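Local coordinates for protein polyketide biosynthesis 3-hydroxy-3-methylglutaryl-ACP synthase PksG (Bacillus subtilis, PDB 4YXT) that catalyses the aldol condensation of an acetyl group carried on an acyl carrier protein with a beta-ketothioester polyketide intermediate during bacillaene biosynthesis, at residues A[19-24]-A[32-37]; A[229-234]-A[334-339]. The protein carries 1 engineered substitution. All blocks are in the same frame, centred on the assembly; numbering follows the deposited sequence.

Interaction 1. Residues A[19-24]-A[32-37]; sequences DVMELA and ARFENL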
loop_
_atom_site.group_PDB
_atom_site.type_symbol
_atom_site.label_atom_id
_atom_site.label_comp_id
_atom_site.label_asym_id
_atom_site.label_seq_id
_atom_site.Cartn_x
_atom_site.Cartn_y
_atom_site.Cartn_z
ATOM N N ASP A 19 15.725 -14.345 25.217
ATOM C CA ASP A 19 15.133 -14.043 26.506
ATOM C C ASP A 19 15.514 -12.613 26.875
ATOM O O ASP A 19 16.667 -12.268 27.020
ATOM C CB ASP A 19 15.555 -15.026 27.584
ATOM C CG ASP A 19 14.843 -14.770 28.905
ATOM O OD1 ASP A 19 13.626 -14.455 28.920
ATOM O OD2 ASP A 19 15.499 -14.908 29.936
ATOM N N VAL A 20 14.509 -11.778 27.003
ATOM C CA VAL A 20 14.710 -10.351 27.129
ATOM C C VAL A 20 14.998 -9.919 28.580
ATOM O O VAL A 20 15.501 -8.821 28.799
ATOM C CB VAL A 20 13.519 -9.633 26.437
ATOM C CG1 VAL A 20 13.102 -8.368 27.106
ATOM C CG2 VAL A 20 13.905 -9.373 24.993
ATOM N N MET A 21 14.714 -10.785 29.550
ATOM C CA MET A 21 15.167 -10.562 30.936
ATOM C C MET A 21 16.679 -10.780 31.049
ATOM O O MET A 21 17.377 -9.942 31.611
ATOM C CB MET A 21 14.406 -11.429 31.931
ATOM C CG MET A 21 12.903 -11.137 31.992
ATOM S SD MET A 21 11.824 -12.360 31.185
ATOM C CE MET A 21 10.230 -11.825 31.796
ATOM N N GLU A 22 17.194 -11.861 30.469
ATOM C CA GLU A 22 18.649 -12.028 30.343
ATOM C C GLU A 22 19.269 -10.825 29.652
ATOM O O GLU A 22 20.362 -10.368 30.024
ATOM C CB GLU A 22 19.022 -13.289 29.553
ATOM C CG GLU A 22 18.694 -14.620 30.233
ATOM C CD GLU A 22 18.892 -15.862 29.323
ATOM O OE1 GLU A 22 19.037 -15.736 28.072
ATOM O OE2 GLU A 22 18.896 -17.000 29.865
ATOM N N LEU A 23 18.607 -10.322 28.615
ATOM C CA LEU A 23 19.174 -9.196 27.867
ATOM C C LEU A 23 19.276 -7.974 28.777
ATOM O O LEU A 23 20.241 -7.255 28.734
ATOM C CB LEU A 23 18.348 -8.874 26.622
ATOM C CG LEU A 23 18.845 -7.695 25.798
ATOM C CD1 LEU A 23 20.167 -8.040 25.104
ATOM C CD2 LEU A 23 17.785 -7.260 24.796
ATOM N N ALA A 24 18.274 -7.747 29.598
ATOM C CA ALA A 24 18.291 -6.586 30.459
ATOM C C ALA A 24 19.556 -6.616 31.355
ATOM O O ALA A 24 20.280 -5.605 31.465
ATOM C CB ALA A 24 17.024 -6.538 31.289
ATOM N N ALA A 32 13.312 -1.350 37.382
ATOM C CA ALA A 32 11.930 -0.902 37.347
ATOM C C ALA A 32 11.493 -0.505 35.926
ATOM O O ALA A 32 10.359 -0.742 35.541
ATOM C CB ALA A 32 11.720 0.263 38.307
ATOM N N ARG A 33 12.387 0.111 35.159
ATOM C CA ARG A 33 12.023 0.524 33.817
ATOM C C ARG A 33 11.791 -0.686 32.951
ATOM O O ARG A 33 10.772 -0.766 32.285
ATOM C CB ARG A 33 13.096 1.357 33.160
ATOM C CG ARG A 33 12.653 1.841 31.802
ATOM C CD ARG A 33 12.391 3.323 31.782
ATOM N NE ARG A 33 13.651 4.028 31.595
ATOM C CZ ARG A 33 14.069 4.605 30.472
ATOM N NH1 ARG A 33 13.337 4.596 29.374
ATOM N NH2 ARG A 33 15.251 5.214 30.464
ATOM N N PHE A 34 12.738 -1.617 32.963
ATOM C CA PHE A 34 12.618 -2.795 32.149
ATOM C C PHE A 34 11.363 -3.591 32.506
ATOM O O PHE A 34 10.680 -4.065 31.622
ATOM C CB PHE A 34 13.832 -3.700 32.281
ATOM C CG PHE A 34 13.624 -5.057 31.652
ATOM C CD1 PHE A 34 13.752 -5.220 30.268
ATOM C CD2 PHE A 34 13.265 -6.156 32.432
ATOM C CE1 PHE A 34 13.564 -6.460 29.679
ATOM C CE2 PHE A 34 13.065 -7.394 31.852
ATOM C CZ PHE A 34 13.214 -7.547 30.468
ATOM N N GLU A 35 11.071 -3.720 33.803
ATOM C CA GLU A 35 9.963 -4.558 34.278
ATOM C C GLU A 35 8.634 -3.912 33.930
ATOM O O GLU A 35 7.616 -4.584 33.764
ATOM C CB GLU A 35 10.054 -4.799 35.802
ATOM C CG GLU A 35 11.224 -5.679 36.228
ATOM C CD GLU A 35 11.214 -6.087 37.710
ATOM O OE1 GLU A 35 12.214 -6.684 38.160
ATOM O OE2 GLU A 35 10.230 -5.857 38.438
ATOM N N ASN A 36 8.642 -2.596 33.832
ATOM C CA ASN A 36 7.446 -1.866 33.454
ATOM C C ASN A 36 7.060 -2.023 31.990
ATOM O O ASN A 36 5.920 -1.900 31.674
ATOM C CB ASN A 36 7.594 -0.403 33.834
ATOM C CG ASN A 36 7.331 -0.179 35.315
ATOM O OD1 ASN A 36 6.235 -0.483 35.814
ATOM N ND2 ASN A 36 8.333 0.348 36.032
ATOM N N LEU A 37 8.001 -2.307 31.109
ATOM C CA LEU A 37 7.686 -2.738 29.715
ATOM C C LEU A 37 6.690 -3.924 29.627
ATOM O O LEU A 37 5.750 -3.927 28.803
ATOM C CB LEU A 37 8.955 -3.174 29.031
ATOM C CG LEU A 37 10.104 -2.175 29.084
ATOM C CD1 LEU A 37 11.299 -2.773 28.368
ATOM C CD2 LEU A 37 9.686 -0.833 28.476
#

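Interaction 2. Residues A[229-234]-A[334-339]; sequences LEYQKR and FYSGIT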
loop_
_atom_site.group_PDB
_atom_site.type_symbol
_atom_site.label_atom_id
_atom_site.label_comp_id
_atom_site.label_asym_id
_atom_site.label_seq_id
_atom_site.Cartn_x
_atom_site.Cartn_y
_atom_site.Cartn_z
ATOM N N LEU A 229 -14.268 8.005 20.231
ATOM C CA LEU A 229 -15.193 9.118 19.995
ATOM C C LEU A 229 -15.803 9.019 18.584
ATOM O O LEU A 229 -17.072 9.095 18.391
ATOM C CB LEU A 229 -14.433 10.449 20.101
ATOM C CG LEU A 229 -14.982 11.656 20.852
ATOM C CD1 LEU A 229 -14.226 11.738 22.179
ATOM C CD2 LEU A 229 -14.858 12.981 20.075
ATOM N N GLU A 230 -14.945 8.804 17.577
ATOM C CA GLU A 230 -15.494 8.696 16.202
ATOM C C GLU A 230 -16.445 7.472 16.051
ATOM O O GLU A 230 -17.568 7.571 15.513
ATOM C CB GLU A 230 -14.386 8.692 15.160
ATOM C CG GLU A 230 -13.473 9.921 15.204
ATOM C CD GLU A 230 -14.038 11.151 14.443
ATOM O OE1 GLU A 230 -15.252 11.148 14.050
ATOM O OE2 GLU A 230 -13.253 12.125 14.242
ATOM N N TYR A 231 -16.010 6.327 16.565
ATOM C CA TYR A 231 -16.836 5.109 16.567
ATOM C C TYR A 231 -18.193 5.326 17.209
ATOM O O TYR A 231 -19.206 4.910 16.681
ATOM C CB TYR A 231 -16.090 4.041 17.326
ATOM C CG TYR A 231 -16.758 2.697 17.432
ATOM C CD1 TYR A 231 -17.642 2.445 18.466
ATOM C CD2 TYR A 231 -16.430 1.643 16.570
ATOM C CE1 TYR A 231 -18.233 1.215 18.626
ATOM C CE2 TYR A 231 -17.021 0.406 16.723
ATOM C CZ TYR A 231 -17.925 0.203 17.757
ATOM O OH TYR A 231 -18.520 -0.997 18.007
ATOM N N GLN A 232 -18.180 5.948 18.380
ATOM C CA GLN A 232 -19.396 6.330 19.114
ATOM C C GLN A 232 -20.298 7.245 18.306
ATOM O O GLN A 232 -21.515 7.096 18.305
ATOM C CB GLN A 232 -19.020 7.091 20.401
ATOM C CG GLN A 232 -18.552 6.221 21.537
ATOM C CD GLN A 232 -18.523 6.978 22.851
ATOM O OE1 GLN A 232 -17.917 8.034 22.957
ATOM N NE2 GLN A 232 -19.201 6.451 23.842
ATOM N N LYS A 233 -19.712 8.209 17.623
ATOM C CA LYS A 233 -20.539 9.083 16.804
ATOM C C LYS A 233 -21.267 8.275 15.731
ATOM O O LYS A 233 -22.348 8.627 15.379
ATOM C CB LYS A 233 -19.751 10.243 16.220
ATOM C CG LYS A 233 -19.094 11.085 17.305
ATOM C CD LYS A 233 -18.539 12.399 16.776
ATOM C CE LYS A 233 -18.016 13.241 17.926
ATOM N NZ LYS A 233 -18.225 14.697 17.677
ATOM N N ARG A 234 -20.683 7.159 15.283
ATOM C CA ARG A 234 -21.295 6.288 14.292
ATOM C C ARG A 234 -22.141 5.140 14.879
ATOM O O ARG A 234 -22.974 4.582 14.189
ATOM C CB ARG A 234 -20.197 5.720 13.399
ATOM C CG ARG A 234 -19.643 6.755 12.420
ATOM C CD ARG A 234 -18.278 6.349 11.876
ATOM N NE ARG A 234 -17.680 7.375 11.048
ATOM C CZ ARG A 234 -17.575 7.365 9.712
ATOM N NH1 ARG A 234 -17.982 6.367 8.945
ATOM N NH2 ARG A 234 -16.993 8.399 9.148
ATOM N N PHE A 334 -10.451 2.466 15.366
ATOM C CA PHE A 334 -11.083 1.616 16.320
ATOM C C PHE A 334 -12.224 0.946 15.630
ATOM O O PHE A 334 -13.051 1.602 15.042
ATOM C CB PHE A 334 -11.586 2.414 17.523
ATOM C CG PHE A 334 -12.204 1.568 18.569
ATOM C CD1 PHE A 334 -13.573 1.313 18.558
ATOM C CD2 PHE A 334 -11.427 1.003 19.567
ATOM C CE1 PHE A 334 -14.133 0.506 19.519
ATOM C CE2 PHE A 334 -11.989 0.198 20.552
ATOM C CZ PHE A 334 -13.331 -0.070 20.522
ATOM N N TYR A 335 -12.314 -0.358 15.773
ATOM C CA TYR A 335 -13.399 -1.090 15.199
ATOM C C TYR A 335 -13.655 -2.343 16.018
ATOM O O TYR A 335 -12.904 -2.662 16.924
ATOM C CB TYR A 335 -13.034 -1.500 13.764
ATOM C CG TYR A 335 -11.697 -2.181 13.564
ATOM C CD1 TYR A 335 -10.511 -1.505 13.724
ATOM C CD2 TYR A 335 -11.634 -3.521 13.174
ATOM C CE1 TYR A 335 -9.294 -2.123 13.494
ATOM C CE2 TYR A 335 -10.432 -4.148 12.952
ATOM C CZ TYR A 335 -9.269 -3.448 13.107
ATOM O OH TYR A 335 -8.092 -4.085 12.847
ATOM N N SER A 336 -14.723 -3.053 15.680
ATOM C CA SER A 336 -15.215 -4.118 16.511
ATOM C C SER A 336 -15.679 -5.262 15.663
ATOM O O SER A 336 -15.903 -5.100 14.455
ATOM C CB SER A 336 -16.377 -3.633 17.376
ATOM O OG SER A 336 -17.460 -3.292 16.564
ATOM N N GLY A 337 -15.724 -6.428 16.292
ATOM C CA GLY A 337 -16.213 -7.633 15.664
ATOM C C GLY A 337 -16.544 -8.709 16.688
ATOM O O GLY A 337 -16.137 -8.598 17.872
ATOM N N ILE A 338 -17.332 -9.696 16.226
ATOM C CA ILE A 338 -17.786 -10.806 17.038
ATOM C C ILE A 338 -17.050 -12.115 16.734
ATOM O O ILE A 338 -16.852 -12.476 15.570
ATOM C CB ILE A 338 -19.327 -10.992 16.870
ATOM C CG1 ILE A 338 -20.037 -9.868 17.615
ATOM C CG2 ILE A 338 -19.760 -12.365 17.394
ATOM C CD1 ILE A 338 -21.511 -9.740 17.355
ATOM N N THR A 339 -16.639 -12.811 17.796
ATOM C CA THR A 339 -15.950 -14.103 17.697
ATOM C C THR A 339 -16.832 -15.205 18.289
ATOM O O THR A 339 -17.355 -15.043 19.375
ATOM C CB THR A 339 -14.602 -14.113 18.463
ATOM O OG1 THR A 339 -13.733 -13.144 17.877
ATOM C CG2 THR A 339 -13.916 -15.488 18.365
#

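Interaction 1. Residues A[19-24]-A[32-37]
F34 reaches from helix 31-37 to the first turn of helix 20-27, the two forming an antiparallel helical hairpin that follows strand 16-19 in the N-terminal part of this HMG-CoA synthase-family, thiolase-like enzyme. The segment axes, at 163°, come no closer than 11.0 Å, a gap the phenyl ring bridges. With CG anti to the backbone N (chi1 169°), the F34 ring extends straight across to V20, M21 and A24. A24 CB sits over one face in a CH-pi contact, 3.6 Å from the centroid of the F34 ring and nearly on its normal. V20 and M21 meet the ring at its edge: V20 CG1 lies in the ring plane only 3.2 Å from F34 CE1, tight for two carbons, and M21 CG, also in plane, approaches F34 CE2 at 3.7 Å. L29, from the connection between the helices, also packs on F34, while P166 touches V20 and K40 touches M21. The side chains that meet are all apolar, and V20, A24 and F34 are buried, away from the probable catalytic residues. At the far end of the ring, F34 CZ lies 3.1 Å from V20 O, the carbonyl that accepts the helical bond from A24 N.

Interaction 2. Residues A[229-234]-A[334-339]
Helix segment 229-234 passes over strand segment 334-339 at 55°, the axes 8.5 Å apart at their closest, and the CA atoms of Y231 and F334 come within 6.7 Å of each other. This is helix-on-sheet packing in a thiolase-like fold, and Y231 carries the helix side of it. Its CG is anti to the backbone N (chi1 -179°), which sends the ring off the helix and down onto the strand. There F334 meets it in a T-shaped stack: the F334 edge points at the Y231 face, the planes stand at 90° and the ring centroids are 5.0 Å apart. F334 CE1 lies over the centre of the Y231 ring, while F334 CD1 makes the closest carbon contact, 3.5 Å from Y231 CD2. Two residues onward along the strand, S336 turns its OG to the edge of the same tyrosine ring, near its plane. Y231 OH donates a hydrogen bond of 2.9 Å to S336 OG, and S336 OG is in turn hydrogen-bonded to D187 OD2, so the buried phenol ends in a short polar chain leading to a carboxylate. Y335, between these two strand residues, points its side chain to the other side of the sheet, where its OH bonds to T118 OG1. F228 and F244 add further edge-to-face partners to F334. At the C-terminal end of the helix, R234 forms a salt bridge to E75 of the second subunit. Helix 213-234 thus lies against strand 331-339, which runs between strands 184-195 and 319-327, with A190 of the former touching Y231.

Interactions 1 and 2 lie in separate regions of the chain, their centres 34 Å apart and their nearest atoms about 20 Å apart, and they follow one another in sequence. Each is centred on an aromatic side chain sent out from a helix, but 19-24 with 32-37 joins helix to helix, whereas 229-234 with 334-339 fastens a helix to the main sheet. Interaction 2 is the nearer to the probable active site, through Y335 on the opposite side of the strand: its side chain is about 9 Å from that of H250, the probable proton donor/acceptor, and about 11 Å from that of C114, the probable acyl-thioester nucleophile. A82 is an engineered replacement at another probable proton donor/acceptor position.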